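Local structure of monoglyceride lipase (Saccharomyces cerevisiae, 4ZWN) at residues E72-K75 and I76-L80; R301-I304 and F305-E308; F317-M320 and K321-L324; S212-A215 and Y216-F219; F233-I236 and H237-Q241. The protein hydrolyses monoacylglycerols to free fatty acids and glycerol, with a strong preference for monounsaturated substrates, and takes part in breaking down fatty acid ethyl esters. The protein carries 2 engineered substitutions. One frame throughout, in Å; residues are numbered along the deposited sequence.

Contact 1 (E72-K75 and I76-L80); sequences EYTK and IQFRL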
loop_
_atom_site.group_PDB
_atom_site.type_symbol
_atom_site.label_atom_id
_atom_site.label_comp_id
_atom_site.label_asym_id
_atom_site.label_seq_id
_atom_site.Cartn_x
_atom_site.Cartn_y
_atom_site.Cartn_z
ATOM N N GLU A 72 9.204 -0.849 -0.086
ATOM C CA GLU A 72 8.900 0.162 0.917
ATOM C C GLU A 72 8.991 -0.395 2.336
ATOM O O GLU A 72 9.191 -1.594 2.532
ATOM C CB GLU A 72 7.508 0.752 0.674
ATOM C CG GLU A 72 7.392 1.589 -0.594
ATOM C CD GLU A 72 6.044 2.270 -0.710
ATOM O OE1 GLU A 72 5.106 1.851 0.002
ATOM O OE2 GLU A 72 5.922 3.229 -1.505
ATOM N N TYR A 73 8.842 0.492 3.315
ATOM C CA TYR A 73 8.860 0.125 4.730
ATOM C C TYR A 73 8.285 1.284 5.549
ATOM O O TYR A 73 7.773 2.247 4.977
ATOM C CB TYR A 73 10.280 -0.242 5.195
ATOM C CG TYR A 73 11.288 0.883 5.094
ATOM C CD1 TYR A 73 11.737 1.331 3.859
ATOM C CD2 TYR A 73 11.800 1.485 6.235
ATOM C CE1 TYR A 73 12.650 2.357 3.759
ATOM C CE2 TYR A 73 12.720 2.511 6.145
ATOM C CZ TYR A 73 13.139 2.946 4.904
ATOM O OH TYR A 73 14.056 3.968 4.802
ATOM N N THR A 74 8.365 1.189 6.874
ATOM C CA THR A 74 7.702 2.142 7.769
ATOM C C THR A 74 7.981 3.618 7.463
ATOM O O THR A 74 7.049 4.415 7.374
ATOM C CB THR A 74 8.090 1.888 9.237
ATOM O OG1 THR A 74 9.514 1.969 9.377
ATOM C CG2 THR A 74 7.612 0.514 9.686
ATOM N N LYS A 75 9.254 3.972 7.299
ATOM C CA LYS A 75 9.651 5.368 7.093
ATOM C C LYS A 75 8.982 5.998 5.872
ATOM O O LYS A 75 8.694 7.197 5.864
ATOM C CB LYS A 75 11.177 5.478 6.962
ATOM C CG LYS A 75 11.683 6.891 6.679
ATOM C CD LYS A 75 13.200 6.941 6.562
ATOM C CE LYS A 75 13.864 6.990 7.930
ATOM N NZ LYS A 75 13.523 8.247 8.651
ATOM N N ILE A 76 8.736 5.190 4.845
ATOM C CA ILE A 76 8.116 5.688 3.622
ATOM C C ILE A 76 6.710 6.218 3.907
ATOM O O ILE A 76 6.260 7.183 3.290
ATOM C CB ILE A 76 8.056 4.593 2.534
ATOM C CG1 ILE A 76 9.453 4.021 2.281
ATOM C CG2 ILE A 76 7.474 5.143 1.237
ATOM C CD1 ILE A 76 10.459 5.047 1.792
ATOM N N GLN A 77 6.025 5.603 4.865
ATOM C CA GLN A 77 4.670 6.024 5.194
ATOM C C GLN A 77 4.624 7.042 6.335
ATOM O O GLN A 77 3.544 7.371 6.826
ATOM C CB GLN A 77 3.806 4.810 5.538
ATOM C CG GLN A 77 2.940 4.338 4.383
ATOM C CD GLN A 77 3.751 4.004 3.147
ATOM O OE1 GLN A 77 3.794 4.773 2.186
ATOM N NE2 GLN A 77 4.397 2.845 3.164
ATOM N N PHE A 78 5.788 7.545 6.744
ATOM C CA PHE A 78 5.852 8.567 7.790
ATOM C C PHE A 78 5.042 9.803 7.421
ATOM O O PHE A 78 4.267 10.312 8.229
ATOM C CB PHE A 78 7.299 8.984 8.070
ATOM C CG PHE A 78 8.038 8.056 8.993
ATOM C CD1 PHE A 78 7.454 6.877 9.432
ATOM C CD2 PHE A 78 9.313 8.371 9.432
ATOM C CE1 PHE A 78 8.136 6.023 10.284
ATOM C CE2 PHE A 78 9.996 7.524 10.284
ATOM C CZ PHE A 78 9.406 6.349 10.709
ATOM N N ARG A 79 5.240 10.281 6.197
ATOM C CA ARG A 79 4.575 11.479 5.703
ATOM C C ARG A 79 3.056 11.344 5.804
ATOM O O ARG A 79 2.364 12.276 6.210
ATOM C CB ARG A 79 5.002 11.747 4.257
ATOM C CG ARG A 79 4.751 13.151 3.734
ATOM C CD ARG A 79 5.245 13.246 2.291
ATOM N NE ARG A 79 5.115 14.583 1.717
ATOM C CZ ARG A 79 5.456 14.892 0.468
ATOM N NH1 ARG A 79 5.948 13.959 -0.337
ATOM N NH2 ARG A 79 5.306 16.132 0.022
ATOM N N LEU A 80 2.546 10.168 5.453
ATOM C CA LEU A 80 1.107 9.920 5.486
ATOM C C LEU A 80 0.580 9.811 6.915
ATOM O O LEU A 80 -0.424 10.430 7.264
ATOM C CB LEU A 80 0.771 8.647 4.712
ATOM C CG LEU A 80 -0.695 8.224 4.728
ATOM C CD1 LEU A 80 -1.580 9.328 4.153
ATOM C CD2 LEU A 80 -0.872 6.923 3.961
HETATM O O HOH W 1 3.836 5.133 -0.874
HETATM O O HOH W 2 4.655 1.402 5.423
#
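E72 and Q77 meet through their polar ends. Q77 NE2 gives E72 OE1 a weak hydrogen bond of 3.4 Å, with the amide and carboxylate planes 38° apart. The stronger donor to OE1 is the backbone N of G69, and a water joins E72 OE2 to Q77 OE1. The E72 side chain lies about 6 Å from that of S144, the inferred nucleophile. Next, Y73 sets ring atom CD1 3.9 Å from I76 CG1, the two side chains crossing at about a right angle, while its hydroxyl bonds D223. At T74 the chain enters a short 3-10 segment, residues 74-77, which runs into helix 78-86 with Q77 at the N-cap. The evidence is a pair of i to i+3 bonds: T74 O receives Q77 N at 3.0 Å, and K75 O receives F78 N at 3.1 Å. The T74 carbonyl oxygen also comes within 3.2 Å of F78 CD1. K75 supplies a CH-pi contact, its CA standing 3.4 Å from the centroid of the F78 ring and only 7° off the ring normal. Bends at chi3 and chi4 fold the lysine chain back, bringing NZ within 4.0 Å of F78 CE2; the ammonium group also forms a cation-pi contact with Y25.

Contact 2 (R301-I304 and F305-E308); sequences RHSI and FSLE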
loop_
_atom_site.group_PDB
_atom_site.type_symbol
_atom_site.label_atom_id
_atom_site.label_comp_id
_atom_site.label_asym_id
_atom_site.label_seq_id
_atom_site.Cartn_x
_atom_site.Cartn_y
_atom_site.Cartn_z
ATOM N N ARG A 301 2.817 11.250 -10.271
ATOM C CA ARG A 301 3.482 10.076 -10.731
ATOM C C ARG A 301 3.140 8.956 -9.797
ATOM O O ARG A 301 2.097 8.953 -9.220
ATOM C CB ARG A 301 4.973 10.315 -10.778
ATOM C CG ARG A 301 5.365 11.203 -11.923
ATOM C CD ARG A 301 6.838 11.263 -12.180
ATOM N NE ARG A 301 7.131 12.221 -13.231
ATOM C CZ ARG A 301 8.336 12.657 -13.577
ATOM N NH1 ARG A 301 9.419 12.256 -12.977
ATOM N NH2 ARG A 301 8.446 13.533 -14.530
ATOM N N HIS A 302 4.010 7.989 -9.661
ATOM C CA HIS A 302 3.715 6.841 -8.808
ATOM C C HIS A 302 3.461 6.920 -7.300
ATOM O O HIS A 302 2.384 6.553 -6.834
ATOM C CB HIS A 302 4.840 5.829 -9.015
ATOM C CG HIS A 302 4.515 4.455 -8.512
ATOM N ND1 HIS A 302 3.351 3.801 -8.845
ATOM C CD2 HIS A 302 5.204 3.617 -7.706
ATOM C CE1 HIS A 302 3.334 2.613 -8.263
ATOM N NE2 HIS A 302 4.450 2.478 -7.564
ATOM N N SER A 303 4.448 7.389 -6.543
ATOM C CA SER A 303 4.349 7.412 -5.081
ATOM C C SER A 303 3.731 8.732 -4.624
ATOM O O SER A 303 4.425 9.594 -4.085
ATOM C CB SER A 303 5.716 7.227 -4.415
ATOM O OG SER A 303 6.263 5.956 -4.715
ATOM N N ILE A 304 2.425 8.876 -4.824
ATOM C CA ILE A 304 1.739 10.140 -4.569
ATOM C C ILE A 304 1.509 10.422 -3.084
ATOM O O ILE A 304 1.341 11.572 -2.683
ATOM C CB ILE A 304 0.380 10.185 -5.294
ATOM C CG1 ILE A 304 -0.495 9.002 -4.869
ATOM C CG2 ILE A 304 0.583 10.186 -6.800
ATOM C CD1 ILE A 304 -1.869 8.991 -5.513
ATOM N N PHE A 305 1.506 9.371 -2.272
ATOM C CA PHE A 305 1.224 9.505 -0.846
ATOM C C PHE A 305 2.480 9.576 0.012
ATOM O O PHE A 305 2.388 9.697 1.233
ATOM C CB PHE A 305 0.368 8.333 -0.357
ATOM C CG PHE A 305 -1.106 8.545 -0.512
ATOM C CD1 PHE A 305 -1.795 9.356 0.373
ATOM C CD2 PHE A 305 -1.809 7.912 -1.524
ATOM C CE1 PHE A 305 -3.156 9.549 0.242
ATOM C CE2 PHE A 305 -3.169 8.097 -1.658
ATOM C CZ PHE A 305 -3.843 8.916 -0.769
ATOM N N SER A 306 3.650 9.487 -0.609
ATOM C CA SER A 306 4.872 9.352 0.174
ATOM C C SER A 306 6.051 10.164 -0.353
ATOM O O SER A 306 6.720 10.854 0.417
ATOM C CB SER A 306 5.269 7.877 0.258
ATOM O OG SER A 306 5.514 7.344 -1.032
ATOM N N LEU A 307 6.305 10.084 -1.656
ATOM C CA LEU A 307 7.550 10.619 -2.200
ATOM C C LEU A 307 7.364 11.743 -3.220
ATOM O O LEU A 307 8.336 12.238 -3.784
ATOM C CB LEU A 307 8.360 9.479 -2.824
ATOM C CG LEU A 307 8.704 8.353 -1.840
ATOM C CD1 LEU A 307 9.376 7.184 -2.543
ATOM C CD2 LEU A 307 9.575 8.878 -0.698
ATOM N N GLU A 308 6.124 12.159 -3.450
ATOM C CA GLU A 308 5.865 13.217 -4.424
ATOM C C GLU A 308 6.031 14.615 -3.832
ATOM O O GLU A 308 6.357 14.770 -2.655
ATOM C CB GLU A 308 4.461 13.071 -5.016
ATOM C CG GLU A 308 4.419 12.295 -6.325
ATOM C CD GLU A 308 5.073 13.046 -7.478
ATOM O OE1 GLU A 308 5.372 14.249 -7.324
ATOM O OE2 GLU A 308 5.283 12.432 -8.545
#
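Segments R301-I304 and F305-E308 lie in the loop between strand 292-297 and helix 310-326, which in this α/β hydrolase carries H302, the inferred charge-relay histidine. H302 ND1 is hydrogen-bonded to D272 OD2. The backbone makes an inverse gamma turn centred on S303, closed by a weak bond from I304 N to H302 O. The carbonyl of S303 then receives L307 N at 3.1 Å, with an N-H...O angle of 153°, so the chain coils back over the turn. S303 CB also packs against S306 OG at 3.4 Å and against L307 CB at 3.8 Å.

E308 makes a second link. A bend at chi2 (-69°) sends its carboxylate back to R301, with CG passing 3.9 Å from I304 CA on the way. There OE2 meets R301 CB at 3.1 Å and takes a weak bond from R301 N at 3.2 Å. I304 and F305 point the same way, CG1 of the isoleucine lying 3.8 Å from CD2 of the ring, and F305 continues edge-to-face onto W141.

R301 NE stays 5.0 Å from E308 OE2, too far for a salt bridge; the guanidinium and carboxylate planes stand 87° apart. Polar partners of the buried carboxylate include the weakly bonding amide of R301 at OE2 and the hydroxyl of S212 at OE1. The arginine probably tempers its charge at a distance.

Contact 3 (F317-M320 and K321-L324); sequences FNDM and KQWL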
loop_
_atom_site.group_PDB
_atom_site.type_symbol
_atom_site.label_atom_id
_atom_site.label_comp_id
_atom_site.label_asym_id
_atom_site.label_seq_id
_atom_site.Cartn_x
_atom_site.Cartn_y
_atom_site.Cartn_z
ATOM N N PHE A 317 -3.644 13.931 -0.313
ATOM C CA PHE A 317 -4.006 13.628 1.070
ATOM C C PHE A 317 -5.320 14.281 1.490
ATOM O O PHE A 317 -6.100 13.688 2.238
ATOM C CB PHE A 317 -2.904 14.060 2.038
ATOM C CG PHE A 317 -3.313 13.973 3.481
ATOM C CD1 PHE A 317 -3.380 12.747 4.121
ATOM C CD2 PHE A 317 -3.653 15.113 4.192
ATOM C CE1 PHE A 317 -3.766 12.661 5.447
ATOM C CE2 PHE A 317 -4.043 15.032 5.516
ATOM C CZ PHE A 317 -4.100 13.804 6.144
ATOM N N ASN A 318 -5.557 15.505 1.029
ATOM C CA ASN A 318 -6.793 16.201 1.367
ATOM C C ASN A 318 -8.016 15.460 0.854
ATOM O O ASN A 318 -9.056 15.436 1.515
ATOM C CB ASN A 318 -6.783 17.629 0.823
ATOM C CG ASN A 318 -5.892 18.548 1.629
ATOM O OD1 ASN A 318 -5.521 18.232 2.761
ATOM N ND2 ASN A 318 -5.545 19.693 1.051
ATOM N N ASP A 319 -7.896 14.850 -0.319
ATOM C CA ASP A 319 -9.005 14.079 -0.864
ATOM C C ASP A 319 -9.255 12.848 -0.001
ATOM O O ASP A 319 -10.401 12.479 0.252
ATOM C CB ASP A 319 -8.736 13.682 -2.316
ATOM C CG ASP A 319 -8.867 14.852 -3.273
ATOM O OD1 ASP A 319 -9.475 15.873 -2.882
ATOM O OD2 ASP A 319 -8.370 14.753 -4.416
ATOM N N MET A 320 -8.178 12.226 0.465
ATOM C CA MET A 320 -8.293 11.060 1.332
ATOM C C MET A 320 -8.865 11.450 2.692
ATOM O O MET A 320 -9.729 10.759 3.235
ATOM C CB MET A 320 -6.933 10.382 1.502
ATOM C CG MET A 320 -6.926 9.269 2.536
ATOM S SD MET A 320 -5.363 8.377 2.578
ATOM C CE MET A 320 -5.598 7.352 4.031
ATOM N N LYS A 321 -8.377 12.564 3.230
ATOM C CA LYS A 321 -8.841 13.076 4.515
ATOM C C LYS A 321 -10.342 13.386 4.465
ATOM O O LYS A 321 -11.096 12.974 5.348
ATOM C CB LYS A 321 -8.037 14.323 4.909
ATOM C CG LYS A 321 -8.250 14.803 6.339
ATOM C CD LYS A 321 -9.159 16.018 6.377
ATOM C CE LYS A 321 -9.339 16.546 7.787
ATOM N NZ LYS A 321 -10.320 17.666 7.801
ATOM N N GLN A 322 -10.769 14.093 3.424
ATOM C CA GLN A 322 -12.179 14.437 3.265
ATOM C C GLN A 322 -13.024 13.189 3.061
ATOM O O GLN A 322 -14.157 13.108 3.540
ATOM C CB GLN A 322 -12.376 15.401 2.092
ATOM C CG GLN A 322 -11.838 16.799 2.345
ATOM C CD GLN A 322 -11.891 17.673 1.109
ATOM O OE1 GLN A 322 -12.289 17.224 0.033
ATOM N NE2 GLN A 322 -11.488 18.930 1.256
ATOM N N TRP A 323 -12.462 12.219 2.349
ATOM C CA TRP A 323 -13.147 10.961 2.092
ATOM C C TRP A 323 -13.358 10.190 3.391
ATOM O O TRP A 323 -14.425 9.617 3.614
ATOM C CB TRP A 323 -12.354 10.117 1.094
ATOM C CG TRP A 323 -13.070 8.888 0.643
ATOM C CD1 TRP A 323 -13.985 8.795 -0.363
ATOM C CD2 TRP A 323 -12.928 7.569 1.180
ATOM N NE1 TRP A 323 -14.424 7.500 -0.486
ATOM C CE2 TRP A 323 -13.789 6.727 0.451
ATOM C CE3 TRP A 323 -12.153 7.020 2.204
ATOM C CZ2 TRP A 323 -13.901 5.365 0.714
ATOM C CZ3 TRP A 323 -12.264 5.666 2.466
ATOM C CH2 TRP A 323 -13.132 4.854 1.723
ATOM N N LEU A 324 -12.334 10.186 4.241
ATOM C CA LEU A 324 -12.410 9.531 5.545
ATOM C C LEU A 324 -13.438 10.198 6.450
ATOM O O LEU A 324 -14.226 9.521 7.110
ATOM C CB LEU A 324 -11.043 9.538 6.230
ATOM C CG LEU A 324 -9.959 8.636 5.646
ATOM C CD1 LEU A 324 -8.625 8.917 6.314
ATOM C CD2 LEU A 324 -10.346 7.175 5.805
#
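K321 CB sits 4.1 Å above one face of the F317 ring, displaced toward the rim near CE2 and CZ. The ring is placed there by its first torsion, which sets CG anti to the backbone N (chi1 171°); it also meets the ring of H83 edge-to-face. The indole of W323 behaves differently. Its CB lies 3.2 Å from D319 O, but the rings beyond lead away from this helical turn and meet the ring of H327 with the planes about 40° apart.

Four consecutive i to i+4 hydrogen bonds connect the two halves of the segment. The shortest, K321 N to F317 O at 2.7 Å, approaches nearly along the C=O axis, with a C=O...N angle of 161°. In the last, L324 N reaches M320 O at 2.9 Å. M320 and L324 run side by side in the same direction, with CE of the methionine 4.1 Å from CD1 of the leucine. On the more exposed side, Q322 lays CG against N318 O at 3.2 Å. K321 turns at chi2, and its NZ forms a salt bridge with D325 one turn further on, whereas D319 OD2 is bonded to the hydroxyl of Y297.

This part of helix 310-326 packs on the central sheet: M320, W323 and L324 touch I167 of strand 165-169 and residues of strand 138-143, while F317 and L324 reach L84 of helix 78-86.

Contact 4 (S212-A215 and Y216-F219); sequences SDKA and YRAF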
loop_
_atom_site.group_PDB
_atom_site.type_symbol
_atom_site.label_atom_id
_atom_site.label_comp_id
_atom_site.label_asym_id
_atom_site.label_seq_id
_atom_site.Cartn_x
_atom_site.Cartn_y
_atom_site.Cartn_z
ATOM N N SER A 212 8.298 12.818 -9.063
ATOM C CA SER A 212 8.764 13.955 -9.845
ATOM C C SER A 212 9.655 14.877 -9.015
ATOM O O SER A 212 10.374 15.712 -9.565
ATOM C CB SER A 212 7.578 14.744 -10.404
ATOM O OG SER A 212 6.839 15.358 -9.362
ATOM N N ASP A 213 9.604 14.724 -7.693
ATOM C CA ASP A 213 10.407 15.554 -6.795
ATOM C C ASP A 213 11.811 14.986 -6.621
ATOM O O ASP A 213 11.983 13.857 -6.160
ATOM C CB ASP A 213 9.728 15.690 -5.429
ATOM C CG ASP A 213 10.367 16.764 -4.566
ATOM O OD1 ASP A 213 11.012 17.675 -5.125
ATOM O OD2 ASP A 213 10.222 16.704 -3.328
ATOM N N LYS A 214 12.815 15.780 -6.982
ATOM C CA LYS A 214 14.201 15.323 -6.952
ATOM C C LYS A 214 14.743 15.258 -5.531
ATOM O O LYS A 214 15.739 14.587 -5.269
ATOM C CB LYS A 214 15.079 16.236 -7.808
ATOM C CG LYS A 214 14.483 16.543 -9.169
ATOM C CD LYS A 214 15.529 17.083 -10.128
ATOM C CE LYS A 214 15.733 16.130 -11.295
ATOM N NZ LYS A 214 16.826 16.579 -12.201
ATOM N N ALA A 215 14.083 15.959 -4.616
ATOM C CA ALA A 215 14.463 15.916 -3.211
ATOM C C ALA A 215 14.246 14.514 -2.646
ATOM O O ALA A 215 15.140 13.945 -2.021
ATOM C CB ALA A 215 13.678 16.944 -2.415
ATOM N N TYR A 216 13.057 13.959 -2.874
ATOM C CA TYR A 216 12.751 12.604 -2.428
ATOM C C TYR A 216 13.485 11.565 -3.269
ATOM O O TYR A 216 13.776 10.466 -2.797
ATOM C CB TYR A 216 11.247 12.336 -2.478
ATOM C CG TYR A 216 10.457 13.014 -1.383
ATOM C CD1 TYR A 216 10.377 12.460 -0.112
ATOM C CD2 TYR A 216 9.779 14.200 -1.624
ATOM C CE1 TYR A 216 9.652 13.075 0.891
ATOM C CE2 TYR A 216 9.054 14.820 -0.630
ATOM C CZ TYR A 216 8.994 14.255 0.625
ATOM O OH TYR A 216 8.271 14.874 1.618
ATOM N N ARG A 217 13.767 11.913 -4.520
ATOM C CA ARG A 217 14.559 11.050 -5.389
ATOM C C ARG A 217 15.944 10.806 -4.796
ATOM O O ARG A 217 16.413 9.669 -4.728
ATOM C CB ARG A 217 14.690 11.663 -6.781
ATOM C CG ARG A 217 13.820 11.020 -7.840
ATOM C CD ARG A 217 14.115 11.614 -9.207
ATOM N NE ARG A 217 12.958 12.305 -9.765
ATOM C CZ ARG A 217 12.990 13.042 -10.870
ATOM N NH1 ARG A 217 14.126 13.191 -11.538
ATOM N NH2 ARG A 217 11.886 13.632 -11.306
ATOM N N ALA A 218 16.591 11.888 -4.367
ATOM C CA ALA A 218 17.933 11.812 -3.801
ATOM C C ALA A 218 17.946 10.975 -2.528
ATOM O O ALA A 218 18.854 10.172 -2.312
ATOM C CB ALA A 218 18.468 13.205 -3.525
ATOM N N PHE A 219 16.934 11.169 -1.689
ATOM C CA PHE A 219 16.797 10.398 -0.460
ATOM C C PHE A 219 16.637 8.907 -0.740
ATOM O O PHE A 219 17.320 8.077 -0.140
ATOM C CB PHE A 219 15.604 10.898 0.356
ATOM C CG PHE A 219 15.040 9.869 1.296
ATOM C CD1 PHE A 219 15.682 9.574 2.488
ATOM C CD2 PHE A 219 13.865 9.197 0.989
ATOM C CE1 PHE A 219 15.166 8.628 3.354
ATOM C CE2 PHE A 219 13.346 8.250 1.851
ATOM C CZ PHE A 219 13.996 7.965 3.035
#
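R217 reaches back beside K214 toward S212. Its CB lies 3.5 Å from D213 O, and CG keeps to the same carbonyl. A turn at chi3 (-117°) then swings the guanidinium toward the preceding loop, where NE is hydrogen-bonded to T211 O. NH1 comes 3.4 Å from K214 CE, and NH2 lies 3.1 Å from S212 O. K214 CG stands 4.1 Å above the guanidinium plane, over its centre, so this methylene overlies one face; S212 CA is at the edge. The lysine end diverges only partly, NZ staying 4.4 Å from R217 NH1. K208 NZ and R301 NH1 add further positive charge close by, which the bond to T211 O probably eases in part.

D213 and Y216 form a second pair. OD2 of the aspartate approaches the edge of the tyrosine ring, 3.1 Å from CD2, with carboxylate and ring planes 66° apart. The S212 hydroxyl is hydrogen-bonded to E308 OE1.

The backbone bonds R217 N to D213 O and A218 N to K214 O, the latter 3.0 Å long, mark the first turn of helix 214-222, with D213 at the N-cap. This helix belongs to the insertion between strands 165-169 and 264-269, the position of the cap in many α/β hydrolases.

Contact 5 (F233-I236 and H237-Q241); sequences FRQI and HDFMQ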
loop_
_atom_site.group_PDB
_atom_site.type_symbol
_atom_site.label_atom_id
_atom_site.label_comp_id
_atom_site.label_asym_id
_atom_site.label_seq_id
_atom_site.Cartn_x
_atom_site.Cartn_y
_atom_site.Cartn_z
ATOM N N PHE A 233 11.421 -14.725 -7.252
ATOM C CA PHE A 233 10.524 -14.986 -8.372
ATOM C C PHE A 233 9.132 -15.360 -7.868
ATOM O O PHE A 233 8.126 -14.971 -8.460
ATOM C CB PHE A 233 11.074 -16.099 -9.273
ATOM C CG PHE A 233 12.172 -15.649 -10.200
ATOM C CD1 PHE A 233 12.726 -14.386 -10.083
ATOM C CD2 PHE A 233 12.638 -16.489 -11.201
ATOM C CE1 PHE A 233 13.733 -13.974 -10.935
ATOM C CE2 PHE A 233 13.641 -16.080 -12.058
ATOM C CZ PHE A 233 14.188 -14.820 -11.926
ATOM N N ARG A 234 9.082 -16.110 -6.770
ATOM C CA ARG A 234 7.810 -16.535 -6.195
ATOM C C ARG A 234 7.028 -15.320 -5.711
ATOM O O ARG A 234 5.840 -15.189 -5.998
ATOM C CB ARG A 234 8.039 -17.536 -5.055
ATOM C CG ARG A 234 6.774 -18.038 -4.344
ATOM C CD ARG A 234 5.590 -18.261 -5.286
ATOM N NE ARG A 234 5.823 -19.285 -6.300
ATOM C CZ ARG A 234 5.066 -19.435 -7.384
ATOM N NH1 ARG A 234 4.038 -18.622 -7.595
ATOM N NH2 ARG A 234 5.337 -20.390 -8.262
ATOM N N GLN A 235 7.704 -14.434 -4.987
ATOM C CA GLN A 235 7.088 -13.203 -4.507
ATOM C C GLN A 235 6.572 -12.358 -5.666
ATOM O O GLN A 235 5.413 -11.934 -5.675
ATOM C CB GLN A 235 8.082 -12.390 -3.677
ATOM C CG GLN A 235 7.550 -11.032 -3.245
ATOM C CD GLN A 235 8.636 -10.111 -2.720
ATOM O OE1 GLN A 235 9.760 -10.117 -3.213
ATOM N NE2 GLN A 235 8.300 -9.309 -1.716
ATOM N N ILE A 236 7.444 -12.124 -6.643
ATOM C CA ILE A 236 7.121 -11.277 -7.784
ATOM C C ILE A 236 5.953 -11.833 -8.602
ATOM O O ILE A 236 5.023 -11.099 -8.941
ATOM C CB ILE A 236 8.350 -11.090 -8.690
ATOM C CG1 ILE A 236 9.463 -10.386 -7.912
ATOM C CG2 ILE A 236 7.988 -10.291 -9.931
ATOM C CD1 ILE A 236 10.789 -10.359 -8.625
ATOM N N HIS A 237 5.998 -13.126 -8.902
ATOM C CA HIS A 237 4.920 -13.783 -9.632
ATOM C C HIS A 237 3.581 -13.597 -8.936
ATOM O O HIS A 237 2.563 -13.334 -9.576
ATOM C CB HIS A 237 5.210 -15.276 -9.785
ATOM C CG HIS A 237 4.075 -16.063 -10.369
ATOM N ND1 HIS A 237 3.022 -16.529 -9.609
ATOM C CD2 HIS A 237 3.836 -16.478 -11.635
ATOM C CE1 HIS A 237 2.181 -17.189 -10.385
ATOM N NE2 HIS A 237 2.653 -17.173 -11.620
ATOM N N ASP A 238 3.596 -13.736 -7.618
ATOM C CA ASP A 238 2.365 -13.754 -6.851
ATOM C C ASP A 238 1.666 -12.401 -6.809
ATOM O O ASP A 238 0.437 -12.346 -6.873
ATOM C CB ASP A 238 2.643 -14.262 -5.438
ATOM C CG ASP A 238 2.798 -15.767 -5.393
ATOM O OD1 ASP A 238 2.844 -16.379 -6.481
ATOM O OD2 ASP A 238 2.874 -16.341 -4.287
ATOM N N PHE A 239 2.415 -11.305 -6.720
ATOM C CA PHE A 239 1.734 -10.016 -6.732
ATOM C C PHE A 239 1.505 -9.531 -8.164
ATOM O O PHE A 239 0.656 -8.675 -8.399
ATOM C CB PHE A 239 2.471 -8.956 -5.880
ATOM C CG PHE A 239 3.885 -8.635 -6.313
ATOM C CD1 PHE A 239 4.152 -8.047 -7.536
ATOM C CD2 PHE A 239 4.939 -8.834 -5.438
ATOM C CE1 PHE A 239 5.441 -7.724 -7.905
ATOM C CE2 PHE A 239 6.232 -8.505 -5.797
ATOM C CZ PHE A 239 6.483 -7.950 -7.033
ATOM N N MET A 240 2.242 -10.086 -9.121
ATOM C CA MET A 240 1.976 -9.780 -10.524
ATOM C C MET A 240 0.665 -10.433 -10.933
ATOM O O MET A 240 -0.179 -9.804 -11.575
ATOM C CB MET A 240 3.117 -10.257 -11.425
ATOM C CG MET A 240 4.362 -9.384 -11.374
ATOM S SD MET A 240 4.139 -7.790 -12.175
ATOM C CE MET A 240 3.821 -8.312 -13.860
ATOM N N GLN A 241 0.499 -11.694 -10.547
ATOM C CA GLN A 241 -0.711 -12.447 -10.855
ATOM C C GLN A 241 -1.899 -11.883 -10.092
ATOM O O GLN A 241 -3.018 -11.831 -10.605
ATOM C CB GLN A 241 -0.522 -13.927 -10.521
ATOM C CG GLN A 241 -1.749 -14.783 -10.780
ATOM C CD GLN A 241 -1.495 -16.252 -10.514
ATOM O OE1 GLN A 241 -1.208 -16.651 -9.384
ATOM N NE2 GLN A 241 -1.590 -17.066 -11.559
#
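One carboxylate oxygen, D238 OD1, accepts from both R234 and H237. R234 NH1 bonds it at 2.8 Å as part of a salt bridge, coming from the syn side; the oxygen lies only 3° out of the guanidinium plane. H237 ND1, from the residue just before D238, meets it at 3.1 Å, the bond almost straight at 171° and in the imidazole plane. R234 gets there through bends at chi2 and chi3, which curl its chain back so that CD also rests 3.5 Å from D238 OD2. The second oxygen, OD2, is bonded by the backbone N of E113.

Round the helix the contact is apolar. F239, its CG wedged between the backbone N and the carbonyl carbon, lies back along the helix so that I236 CA stands over the ring face, 3.7 Å from the centroid. I236 CG1 touches F239 CZ at 3.9 Å, and I236 CG2 packs on M240 CG at 4.0 Å; helix 185-191 and I201 adjoin this side.

With donors on both oxygens, D238 is probably held ionised. Its bond to ND1 fixes the ring rotation of H237, while the E113 amide ties this turn of helix 233-248 to the start of helix 113-134.

How the contacts relate
Contacts 1, 2 and 5 are largely buried, whereas contacts 3 and 4 each have exposed residues as well. Contact 2 joins three of the others: R79 of contact 1 reaches its carbonyl oxygens, S212 of contact 4 bonds E308, and F305 packs on M320 of contact 3. Contact 1 also touches contact 3 through L80 and contact 4 through K75 and R79. Contact 5 stands apart, about 9 Å from contact 1 at the nearest atoms, and about 31 Å from contact 3 between centres. Both 317-324 and 233-241, the latter the first turns of its helix, have regular i to i+4 bonds, but only contact 5 contains an internal salt bridge. Contacts 1 and 4 include an N-cap and residues leading into a helix, while contact 2 is irregular loop carrying H302.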